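Local coordinates for hypothetical protein NE0471 (Nitrosomonas europaea, PDB 2AUW) that is of unknown function but is thought to bind DNA, pairing a small alpha-beta part with a helical part that probably contains a helix-turn-helix, at residues 18-23 with 39-44; 22-27 with 32-37; 79-84 with 90-95; 97-102 with 107-112. All blocks are in the same frame, centred on the assembly; numbering follows the deposited sequence. Where two conformers were deposited one is given.

Contact 1 of 4, residues 18-23 with 39-44; sequences APYRLR and ILRKIP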
# COMPACT_ATOMS: atom_id res chain seq x y z
N ALA B 18 23.17 -26.70 -15.33
CA ALA B 18 23.58 -27.03 -16.71
C ALA B 18 22.92 -26.04 -17.73
O ALA B 18 21.73 -25.73 -17.60
CB ALA B 18 23.22 -28.46 -17.03
N PRO B 19 23.70 -25.52 -18.71
CA PRO B 19 23.15 -24.54 -19.66
C PRO B 19 21.87 -25.04 -20.33
O PRO B 19 21.85 -26.18 -20.80
CB PRO B 19 24.27 -24.37 -20.69
CG PRO B 19 25.53 -24.82 -20.00
CD PRO B 19 25.13 -25.81 -18.96
N TYR B 20 20.81 -24.24 -20.38
CA TYR B 20 20.82 -22.86 -19.89
C TYR B 20 19.79 -22.66 -18.80
O TYR B 20 18.97 -21.73 -18.85
CB TYR B 20 20.58 -21.88 -21.05
CG TYR B 20 21.71 -21.94 -22.04
CD1 TYR B 20 21.62 -22.78 -23.17
CD2 TYR B 20 22.87 -21.21 -21.84
CE1 TYR B 20 22.67 -22.87 -24.09
CE2 TYR B 20 23.93 -21.28 -22.76
CZ TYR B 20 23.81 -22.12 -23.88
OH TYR B 20 24.86 -22.20 -24.78
N ARG B 21 19.82 -23.54 -17.81
CA ARG B 21 18.85 -23.53 -16.71
C ARG B 21 19.40 -22.85 -15.45
O ARG B 21 20.57 -23.04 -15.10
CB ARG B 21 18.40 -24.95 -16.38
CG ARG B 21 17.11 -25.04 -15.59
CD ARG B 21 16.56 -26.45 -15.62
NE ARG B 21 15.30 -26.61 -14.90
CZ ARG B 21 14.09 -26.46 -15.45
NH1 ARG B 21 13.97 -26.12 -16.72
NH2 ARG B 21 12.99 -26.64 -14.71
N LEU B 22 18.56 -22.06 -14.78
CA LEU B 22 18.92 -21.39 -13.52
C LEU B 22 18.06 -21.90 -12.38
O LEU B 22 16.96 -22.36 -12.62
CB LEU B 22 18.76 -19.87 -13.64
CG LEU B 22 19.48 -19.11 -14.74
CD1 LEU B 22 18.85 -17.72 -14.88
CD2 LEU B 22 21.01 -19.04 -14.51
N ARG B 23 18.57 -21.85 -11.14
CA ARG B 23 17.75 -22.10 -9.98
C ARG B 23 17.64 -20.76 -9.21
O ARG B 23 18.66 -20.13 -8.92
CB ARG B 23 18.35 -23.18 -9.07
CG ARG B 23 17.50 -23.44 -7.84
CD ARG B 23 18.18 -24.38 -6.85
NE ARG B 23 18.68 -25.57 -7.53
CZ ARG B 23 17.93 -26.60 -7.91
NH1 ARG B 23 16.62 -26.61 -7.68
NH2 ARG B 23 18.51 -27.64 -8.53
N ILE B 39 15.47 -17.20 -24.75
CA ILE B 39 15.57 -15.74 -24.75
C ILE B 39 16.99 -15.25 -25.07
O ILE B 39 17.15 -14.32 -25.86
CB ILE B 39 14.98 -15.03 -23.45
CG1 ILE B 39 15.09 -13.51 -23.56
CG2 ILE B 39 15.75 -15.45 -22.24
CD1 ILE B 39 14.28 -12.85 -24.66
N LEU B 40 18.01 -15.88 -24.47
CA LEU B 40 19.41 -15.53 -24.79
C LEU B 40 19.68 -15.63 -26.31
O LEU B 40 20.29 -14.74 -26.90
CB LEU B 40 20.36 -16.45 -24.03
CG LEU B 40 20.45 -16.27 -22.50
CD1 LEU B 40 21.24 -17.46 -21.93
CD2 LEU B 40 21.08 -14.93 -22.09
N ARG B 41 19.20 -16.71 -26.94
CA ARG B 41 19.39 -16.94 -28.38
C ARG B 41 18.70 -15.89 -29.26
O ARG B 41 19.07 -15.69 -30.44
CB ARG B 41 18.84 -18.31 -28.75
CG ARG B 41 19.71 -19.45 -28.29
CD ARG B 41 19.24 -20.76 -28.88
NE ARG B 41 18.16 -21.37 -28.10
CZ ARG B 41 18.34 -22.09 -27.00
NH1 ARG B 41 19.56 -22.28 -26.52
NH2 ARG B 41 17.30 -22.63 -26.36
N LYS B 42 17.67 -15.25 -28.72
CA LYS B 42 16.88 -14.32 -29.52
C LYS B 42 17.33 -12.87 -29.42
O LYS B 42 16.76 -11.99 -30.07
CB LYS B 42 15.40 -14.45 -29.18
CG LYS B 42 14.80 -15.70 -29.78
CD LYS B 42 13.31 -15.62 -29.73
CE LYS B 42 12.69 -16.96 -30.03
NZ LYS B 42 13.63 -17.91 -30.69
N ILE B 43 18.33 -12.61 -28.58
CA ILE B 43 18.83 -11.24 -28.43
C ILE B 43 20.31 -11.22 -28.81
O ILE B 43 21.15 -11.68 -28.04
CB ILE B 43 18.62 -10.67 -27.00
CG1 ILE B 43 17.15 -10.69 -26.62
CG2 ILE B 43 19.15 -9.23 -26.91
CD1 ILE B 43 16.91 -10.36 -25.16
N PRO B 44 20.64 -10.75 -30.03
CA PRO B 44 22.06 -10.83 -30.48
C PRO B 44 23.12 -10.32 -29.46
O PRO B 44 24.20 -10.91 -29.34
CB PRO B 44 22.08 -10.01 -31.77
CG PRO B 44 20.67 -10.22 -32.34
CD PRO B 44 19.77 -10.19 -31.10
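The phenol ring of Tyr20 stands before helix 37-42, and two helix side chains approach it obliquely from the same side of the ring plane, opposite Pro19 CB. Toward the CD2 edge Leu40 comes in with a methyl, its CD1 lying 4.1 Å from Tyr20 CD2. Arg41 reaches toward the other edge, its NH1 4.0 Å from Tyr20 CD1 and as far from CE1. The guanidinium presents its edge, with CE1 in its plane, and the two planes are turned 68° apart, so the groups do not stack. A bend at chi3 (-84°) brings the arginine's end back toward the tyrosine, while Asp38 holds NH2 in a salt bridge. No hydrogen bond joins 18-23 to 39-44; this small contact is made of van der Waals touches alone. A cis peptide bond links Pro19 to Tyr20, and Pro19 CB sits 3.5 Å above the ring plane of Tyr20, over its centre. The turn is closed by Arg21 N donating to Ala18 O at 2.9 Å. At its far end the ring is fixed by a hydrogen bond from Tyr20 OH to Leu50 O, and Phe55 meets it edge-to-face. The contact thus places helix 37-42 against the start of strand 21-26, with helix 52-55 packed on the strand side through Pro52 and Phe55 and the loop residues Leu50 and Phe74 on Leu40.

Contact 2 of 4, residues 22-27 with 32-37; sequences LRTTWS and LEVDVG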
# COMPACT_ATOMS: atom_id res chain seq x y z
N LEU B 22 18.56 -22.06 -14.78
CA LEU B 22 18.92 -21.39 -13.52
C LEU B 22 18.06 -21.90 -12.38
O LEU B 22 16.96 -22.36 -12.62
CB LEU B 22 18.76 -19.87 -13.64
CG LEU B 22 19.48 -19.11 -14.74
CD1 LEU B 22 18.85 -17.72 -14.88
CD2 LEU B 22 21.01 -19.04 -14.51
N ARG B 23 18.57 -21.85 -11.14
CA ARG B 23 17.75 -22.10 -9.98
C ARG B 23 17.64 -20.76 -9.21
O ARG B 23 18.66 -20.13 -8.92
CB ARG B 23 18.35 -23.18 -9.07
CG ARG B 23 17.50 -23.44 -7.84
CD ARG B 23 18.18 -24.38 -6.85
NE ARG B 23 18.68 -25.57 -7.53
CZ ARG B 23 17.93 -26.60 -7.91
NH1 ARG B 23 16.62 -26.61 -7.68
NH2 ARG B 23 18.51 -27.64 -8.53
N THR B 24 16.42 -20.33 -8.91
CA THR B 24 16.20 -19.00 -8.32
C THR B 24 15.51 -19.20 -6.98
O THR B 24 14.58 -19.99 -6.90
CB THR B 24 15.33 -18.08 -9.23
OG1 THR B 24 14.11 -18.76 -9.57
CG2 THR B 24 16.11 -17.75 -10.52
N THR B 25 15.98 -18.49 -5.96
CA THR B 25 15.37 -18.55 -4.63
C THR B 25 14.82 -17.16 -4.29
O THR B 25 15.46 -16.14 -4.58
CB THR B 25 16.39 -18.99 -3.54
OG1 THR B 25 17.03 -20.21 -3.95
CG2 THR B 25 15.68 -19.20 -2.21
N TRP B 26 13.66 -17.14 -3.67
CA TRP B 26 12.89 -15.93 -3.47
C TRP B 26 12.51 -15.74 -2.00
O TRP B 26 12.40 -16.71 -1.27
CB TRP B 26 11.63 -15.96 -4.35
CG TRP B 26 11.97 -16.23 -5.82
CD1 TRP B 26 12.17 -17.45 -6.41
CD2 TRP B 26 12.19 -15.25 -6.85
NE1 TRP B 26 12.50 -17.30 -7.75
CE2 TRP B 26 12.53 -15.96 -8.04
CE3 TRP B 26 12.14 -13.84 -6.88
CZ2 TRP B 26 12.79 -15.30 -9.26
CZ3 TRP B 26 12.40 -13.18 -8.11
CH2 TRP B 26 12.72 -13.92 -9.28
N SER B 27 12.29 -14.49 -1.60
CA SER B 27 11.78 -14.13 -0.27
C SER B 27 10.42 -14.74 0.10
O SER B 27 9.98 -14.65 1.27
CB SER B 27 11.69 -12.61 -0.16
OG SER B 27 10.61 -12.16 -0.97
N LEU B 32 12.68 -21.92 -7.55
CA LEU B 32 12.08 -22.14 -8.88
C LEU B 32 13.20 -22.23 -9.90
O LEU B 32 14.12 -21.43 -9.90
CB LEU B 32 11.16 -20.97 -9.27
CG LEU B 32 10.08 -20.53 -8.27
CD1 LEU B 32 9.41 -19.26 -8.79
CD2 LEU B 32 9.08 -21.63 -8.10
N GLU B 33 13.08 -23.18 -10.80
CA GLU B 33 14.04 -23.30 -11.89
C GLU B 33 13.42 -22.71 -13.15
O GLU B 33 12.21 -22.68 -13.33
CB GLU B 33 14.47 -24.76 -12.11
CG GLU B 33 15.28 -25.37 -10.90
CD GLU B 33 15.72 -26.83 -11.11
OE1 GLU B 33 15.61 -27.35 -12.24
OE2 GLU B 33 16.20 -27.44 -10.12
N VAL B 34 14.29 -22.27 -14.04
CA VAL B 34 13.80 -21.58 -15.24
C VAL B 34 14.85 -21.68 -16.34
O VAL B 34 16.06 -21.47 -16.09
CB VAL B 34 13.50 -20.10 -14.92
CG1 VAL B 34 14.75 -19.37 -14.46
CG2 VAL B 34 12.82 -19.37 -16.16
N ASP B 35 14.40 -21.95 -17.56
CA ASP B 35 15.30 -21.99 -18.72
C ASP B 35 15.32 -20.60 -19.34
O ASP B 35 14.26 -19.98 -19.55
CB ASP B 35 14.79 -23.01 -19.73
CG ASP B 35 15.85 -23.41 -20.74
OD1 ASP B 35 16.26 -22.57 -21.55
OD2 ASP B 35 16.28 -24.57 -20.70
N VAL B 36 16.52 -20.10 -19.62
CA VAL B 36 16.68 -18.81 -20.29
C VAL B 36 17.37 -18.95 -21.66
O VAL B 36 17.74 -17.95 -22.24
CB VAL B 36 17.42 -17.74 -19.43
CG1 VAL B 36 16.57 -17.32 -18.23
CG2 VAL B 36 18.82 -18.27 -18.97
N GLY B 37 17.56 -20.18 -22.12
CA GLY B 37 18.29 -20.45 -23.37
C GLY B 37 17.63 -19.83 -24.60
O GLY B 37 18.30 -19.23 -25.44
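Leu22, Arg23 and Thr24 pair with Val34, Glu33 and Leu32 in an antiparallel beta hairpin, strand 21-26 being the middle strand of a three-stranded sheet. Four backbone bonds form two hydrogen-bonded pairs, among them Leu22 N to Val34 O at 2.9 Å and Leu32 N to Thr24 O at 2.8 Å. Arg23 and Glu33, the non-hydrogen-bonded pair between them, run side by side on one face. Their salt bridge, Arg23 NH1 to Glu33 OE2, is an electrostatic pairing and not an in-plane N-H bond, since the oxygen lies over a face of the guanidinium, the two planes 78° apart; Arg21 takes Glu33 OE1. The other face carries Leu22, Thr24, Leu32 and Val34. There Leu22 CD1 touches Val36 CG1 at 4.1 Å, and Leu32 CD1 comes 3.8 Å from Trp26 NE1, the side chains crossing at about a right angle. Helix 76-86 covers this face through Tyr80, Trp82 and Lys84, and Phe55 covers Leu22 and Val36. Thr24 OG1, set between its own N and carbonyl carbon (chi1 53°), accepts from Trp26 NE1 at 2.8 Å and donates to the strand opposite. A valine here would probably leave the indole N-H without this acceptor and the ring less firmly oriented. Leu32 O is gripped twice, by Thr24 N and Thr24 OG1, each 2.7 Å away and on opposite faces of its carbonyl plane.

Contact 3 of 4, residues 79-84 with 90-95; sequences VYAWAK and VSHEMF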
# COMPACT_ATOMS: atom_id res chain seq x y z
N VAL B 79 11.97 -12.71 -14.78
CA VAL B 79 12.50 -14.07 -14.52
C VAL B 79 11.52 -14.90 -13.71
O VAL B 79 11.24 -16.05 -14.02
CB VAL B 79 13.89 -14.07 -13.86
CG1 VAL B 79 14.26 -15.52 -13.47
CG2 VAL B 79 14.92 -13.50 -14.84
N TYR B 80 10.95 -14.27 -12.67
CA TYR B 80 9.90 -14.93 -11.87
C TYR B 80 8.71 -15.39 -12.75
O TYR B 80 8.28 -16.55 -12.69
CB TYR B 80 9.47 -13.96 -10.75
CG TYR B 80 8.60 -14.56 -9.71
CD1 TYR B 80 9.16 -15.20 -8.58
CD2 TYR B 80 7.22 -14.48 -9.80
CE1 TYR B 80 8.36 -15.74 -7.59
CE2 TYR B 80 6.40 -15.04 -8.82
CZ TYR B 80 6.99 -15.67 -7.72
OH TYR B 80 6.15 -16.18 -6.77
N ALA B 81 8.19 -14.46 -13.56
CA ALA B 81 7.10 -14.79 -14.50
C ALA B 81 7.43 -15.97 -15.43
O ALA B 81 6.57 -16.86 -15.63
CB ALA B 81 6.74 -13.57 -15.35
N TRP B 82 8.64 -15.98 -15.97
CA TRP B 82 9.05 -17.07 -16.90
C TRP B 82 9.11 -18.39 -16.17
O TRP B 82 8.74 -19.43 -16.72
CB TRP B 82 10.42 -16.81 -17.53
CG TRP B 82 10.53 -15.50 -18.22
CD1 TRP B 82 9.49 -14.73 -18.66
CD2 TRP B 82 11.72 -14.79 -18.54
NE1 TRP B 82 9.96 -13.58 -19.23
CE2 TRP B 82 11.33 -13.58 -19.17
CE3 TRP B 82 13.10 -15.04 -18.36
CZ2 TRP B 82 12.25 -12.63 -19.61
CZ3 TRP B 82 14.01 -14.11 -18.81
CH2 TRP B 82 13.57 -12.90 -19.42
N ALA B 83 9.55 -18.33 -14.90
CA ALA B 83 9.67 -19.55 -14.11
C ALA B 83 8.27 -20.13 -13.91
O ALA B 83 8.05 -21.35 -14.06
CB ALA B 83 10.35 -19.25 -12.75
N LYS B 84 7.32 -19.25 -13.56
CA LYS B 84 5.91 -19.70 -13.39
C LYS B 84 5.32 -20.28 -14.69
O LYS B 84 4.75 -21.39 -14.72
CB LYS B 84 5.03 -18.57 -12.86
CG LYS B 84 5.34 -18.16 -11.40
CD LYS B 84 5.49 -19.40 -10.51
CE LYS B 84 5.88 -19.05 -9.08
NZ LYS B 84 4.63 -18.83 -8.35
N VAL B 90 -0.02 -19.76 -14.04
CA VAL B 90 -0.35 -18.41 -14.49
C VAL B 90 0.55 -17.38 -13.81
O VAL B 90 0.61 -17.32 -12.57
CB VAL B 90 -1.82 -18.14 -14.18
CG1 VAL B 90 -2.24 -16.71 -14.63
CG2 VAL B 90 -2.69 -19.24 -14.83
N SER B 91 1.25 -16.56 -14.60
CA SER B 91 2.12 -15.54 -14.02
C SER B 91 1.36 -14.26 -13.74
O SER B 91 0.30 -13.98 -14.34
CB SER B 91 3.33 -15.22 -14.93
OG SER B 91 2.81 -14.71 -16.17
N HIS B 92 1.93 -13.45 -12.86
CA HIS B 92 1.45 -12.08 -12.64
C HIS B 92 1.51 -11.21 -13.92
O HIS B 92 0.72 -10.27 -14.06
CB HIS B 92 2.24 -11.41 -11.51
CG HIS B 92 3.62 -11.01 -11.90
ND1 HIS B 92 4.66 -11.92 -12.01
CD2 HIS B 92 4.15 -9.80 -12.21
CE1 HIS B 92 5.75 -11.28 -12.38
NE2 HIS B 92 5.47 -9.99 -12.52
N GLU B 93 2.46 -11.50 -14.81
CA GLU B 93 2.55 -10.80 -16.12
C GLU B 93 1.40 -11.13 -17.05
O GLU B 93 0.86 -10.24 -17.68
CB GLU B 93 3.89 -11.05 -16.80
CG GLU B 93 5.04 -10.41 -16.08
CD GLU B 93 6.36 -10.49 -16.82
OE1 GLU B 93 6.44 -11.12 -17.89
OE2 GLU B 93 7.33 -9.93 -16.33
N MSE B 94 1.01 -12.39 -17.12
CA MSE B 94 -0.17 -12.79 -17.90
C MSE B 94 -1.41 -12.03 -17.39
O MSE B 94 -2.21 -11.51 -18.17
CB MSE B 94 -0.38 -14.31 -17.81
CG MSE B 94 0.59 -15.10 -18.68
SE MSE B 94 0.58 -16.98 -18.21
CE MSE B 94 -1.26 -17.42 -18.71
N PHE B 95 -1.52 -11.94 -16.07
CA PHE B 95 -2.63 -11.26 -15.41
C PHE B 95 -2.57 -9.75 -15.67
O PHE B 95 -3.59 -9.12 -16.02
CB PHE B 95 -2.60 -11.56 -13.90
CG PHE B 95 -3.80 -11.03 -13.15
CD1 PHE B 95 -5.02 -11.72 -13.18
CD2 PHE B 95 -3.72 -9.84 -12.41
CE1 PHE B 95 -6.16 -11.27 -12.50
CE2 PHE B 95 -4.85 -9.36 -11.71
CZ PHE B 95 -6.08 -10.08 -11.75
O HOH W 1 8.45 -11.04 -19.71
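Ala81 CB is the point on which three residues of 90-95 converge by van der Waals contact. Glu93 lies along it with an extended chain, its CD 3.4 Å from Ala81 CB, while Ser91 CB approaches the same methyl to 3.8 Å and His92 CE1 to 3.9 Å. His92 CG sits between its own backbone N and carbonyl carbon (chi1 74°), which swings the imidazole back toward helix 76-86. There ND1 lies at the edge of the Tyr80 ring, 4.2 Å from CD2, and Glu93 CG lies over one imidazole face, toward its rim. Both rings also meet Phe7. The short turn joins helix 76-86, whose other side packs on the sheet, to helix 92-101, the first of the four helices that make up the C-terminal half. Ser91 is the N-cap of that second helix: its OG accepts from the backbone N of Met94 (selenomethionine) at 3.1 Å, nearly straight at 163°, and is also hydrogen-bonded to Glu85 OE2. Replacing the serine by an alanine removes OG, which is likely to leave the Met94 N-H without its cap and Glu85 without this partner. The one polar link between 79-84 and 90-95 runs through a water, which accepts from Trp82 NE1 at 3.0 Å and donates to Glu93 OE1 at 2.7 Å. Glu30, at the hairpin turn before strand 31-35, takes both Tyr80 OH and Lys84 NZ.

Contact 4 of 4, residues 97-102 with 107-112; sequences DWMHRN and TTAAEA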
# COMPACT_ATOMS: atom_id res chain seq x y z
N ASP B 97 -1.00 -8.25 -18.16
CA ASP B 97 -1.26 -8.09 -19.60
C ASP B 97 -2.76 -8.10 -19.89
O ASP B 97 -3.25 -7.29 -20.68
CB ASP B 97 -0.59 -9.20 -20.40
CG ASP B 97 0.93 -9.05 -20.50
OD1 ASP B 97 1.49 -8.04 -20.03
OD2 ASP B 97 1.56 -9.95 -21.08
N TRP B 98 -3.50 -9.02 -19.25
CA TRP B 98 -4.96 -9.04 -19.35
C TRP B 98 -5.61 -7.74 -18.89
O TRP B 98 -6.52 -7.24 -19.54
CB TRP B 98 -5.54 -10.27 -18.62
CG TRP B 98 -7.03 -10.24 -18.45
CD1 TRP B 98 -7.98 -10.65 -19.35
CD2 TRP B 98 -7.74 -9.82 -17.28
NE1 TRP B 98 -9.25 -10.47 -18.81
CE2 TRP B 98 -9.12 -9.97 -17.54
CE3 TRP B 98 -7.33 -9.33 -16.02
CZ2 TRP B 98 -10.10 -9.65 -16.60
CZ3 TRP B 98 -8.32 -8.99 -15.08
CH2 TRP B 98 -9.68 -9.14 -15.39
N MSE B 99 -5.15 -7.19 -17.77
CA MSE B 99 -5.63 -5.88 -17.32
C MSE B 99 -5.29 -4.77 -18.33
O MSE B 99 -6.17 -3.98 -18.73
CB MSE B 99 -5.04 -5.52 -15.95
CG MSE B 99 -5.53 -6.40 -14.77
SE MSE B 99 -4.73 -5.79 -13.08
CE MSE B 99 -3.02 -5.47 -13.74
N HIS B 100 -4.03 -4.72 -18.73
CA HIS B 100 -3.55 -3.71 -19.65
C HIS B 100 -4.32 -3.70 -20.98
O HIS B 100 -4.87 -2.66 -21.39
CB HIS B 100 -2.04 -3.81 -19.89
CG HIS B 100 -1.48 -2.60 -20.58
ND1 HIS B 100 -1.19 -2.57 -21.93
CD2 HIS B 100 -1.23 -1.35 -20.12
CE1 HIS B 100 -0.76 -1.37 -22.26
NE2 HIS B 100 -0.78 -0.60 -21.18
N ARG B 101 -4.41 -4.85 -21.63
CA ARG B 101 -5.02 -4.92 -22.95
C ARG B 101 -6.53 -4.67 -22.88
O ARG B 101 -7.17 -4.39 -23.91
CB ARG B 101 -4.74 -6.25 -23.63
CG ARG B 101 -5.33 -7.48 -22.94
CD ARG B 101 -4.89 -8.73 -23.66
NE ARG B 101 -5.54 -9.93 -23.16
CZ ARG B 101 -4.91 -10.97 -22.64
NH1 ARG B 101 -5.59 -12.01 -22.21
NH2 ARG B 101 -3.59 -10.97 -22.57
N ASN B 102 -7.10 -4.77 -21.68
CA ASN B 102 -8.50 -4.43 -21.50
C ASN B 102 -8.75 -3.11 -20.81
O ASN B 102 -9.88 -2.81 -20.44
CB ASN B 102 -9.26 -5.56 -20.81
CG ASN B 102 -9.34 -6.77 -21.67
OD1 ASN B 102 -10.03 -6.76 -22.68
ND2 ASN B 102 -8.60 -7.80 -21.32
N THR B 107 -10.32 -1.46 -9.69
CA THR B 107 -11.80 -1.43 -9.61
C THR B 107 -12.47 -2.24 -10.70
O THR B 107 -13.25 -3.13 -10.39
CB THR B 107 -12.35 0.03 -9.59
OG1 THR B 107 -11.87 0.68 -8.42
CG2 THR B 107 -13.88 0.02 -9.56
N THR B 108 -12.17 -1.94 -11.97
CA THR B 108 -12.87 -2.56 -13.09
C THR B 108 -12.44 -4.04 -13.24
O THR B 108 -13.27 -4.89 -13.61
CB THR B 108 -12.75 -1.75 -14.40
OG1 THR B 108 -11.38 -1.49 -14.69
CG2 THR B 108 -13.49 -0.39 -14.28
N ALA B 109 -11.19 -4.36 -12.90
CA ALA B 109 -10.77 -5.79 -12.90
C ALA B 109 -11.50 -6.57 -11.81
O ALA B 109 -11.97 -7.67 -12.04
CB ALA B 109 -9.24 -5.95 -12.76
N ALA B 110 -11.62 -5.98 -10.62
CA ALA B 110 -12.35 -6.63 -9.52
C ALA B 110 -13.81 -6.87 -9.90
O ALA B 110 -14.34 -7.98 -9.71
CB ALA B 110 -12.25 -5.81 -8.22
N GLU B 111 -14.44 -5.84 -10.46
CA GLU B 111 -15.82 -5.95 -10.94
C GLU B 111 -15.96 -6.99 -12.03
O GLU B 111 -16.89 -7.81 -11.99
CB GLU B 111 -16.34 -4.57 -11.40
CG GLU B 111 -16.59 -3.64 -10.21
CD GLU B 111 -16.67 -2.17 -10.55
OE1 GLU B 111 -16.26 -1.74 -11.66
OE2 GLU B 111 -17.15 -1.41 -9.68
N ALA B 112 -15.04 -6.97 -12.98
CA ALA B 112 -15.00 -7.93 -14.07
C ALA B 112 -15.04 -9.36 -13.57
O ALA B 112 -15.86 -10.13 -14.03
CB ALA B 112 -13.77 -7.71 -14.92
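Trp98 carries its indole from helix 92-101 to the methyl groups of Ala109 and Ala112 on helix 106-113. At the root of the side chain, CB lies 4.0 Å from Arg101 NH1, and the guanidinium of that arginine is spread over Trp98 CA. With CG anti to the backbone N (chi1 169°), the indole leaves its own helix and extends toward the next. CD1 passes 3.5 Å from Asn102 ND2, a nitrogen that donates to Trp98 O at 2.8 Å and also bonds Glu142, so the residue just after the helix lies against the pyrrole end of the indole. On the six-membered ring, CE3 comes 3.7 Å from Met99 CG. The helix it faces, 106-113, is followed by helix 117-124, whose Val120 packs on Ala109 and Ala110; this pair is consistent with a helix-turn-helix, in keeping with the suggested DNA binding, and helix 92-101 would then stand behind its first helix. The short segments run 109° apart, close to perpendicular. Farther out, CZ3 reaches Ala109 CB at 3.9 Å, obliquely to the ring. Met99 (selenomethionine) reaches the same methyl from a neighbouring position, its CG 4.2 Å from Ala109 CB. Helix 132-144 borders the ring through Cys138 and Glu142. At the tip, Trp98 CH2 lies 4.4 Å from Ala112 CB, the methyl sitting at the ring edge near its plane.

From the N terminus, strand 21-26 opens both of the first two contacts. Contact 2 closes the short hairpin to strand 31-35, and contact 1 closes the wider loop around it, bringing in helix 37-42; the two share Leu22 and Arg23 and are joined by the salt bridge of Arg21 with Glu33. Contact 3 follows in series, closing the turn between helices 76-86 and 92-101. Its first helix packs on the sheet of contact 2, Trp26 on Tyr80 and Val34 on Trp82, and touches Ile39 of contact 1. Contact 4 starts farther along helix 92-101, which carries the chain into the C-terminal helices, and closes the next turn, about 29 Å from contact 2, centre to centre.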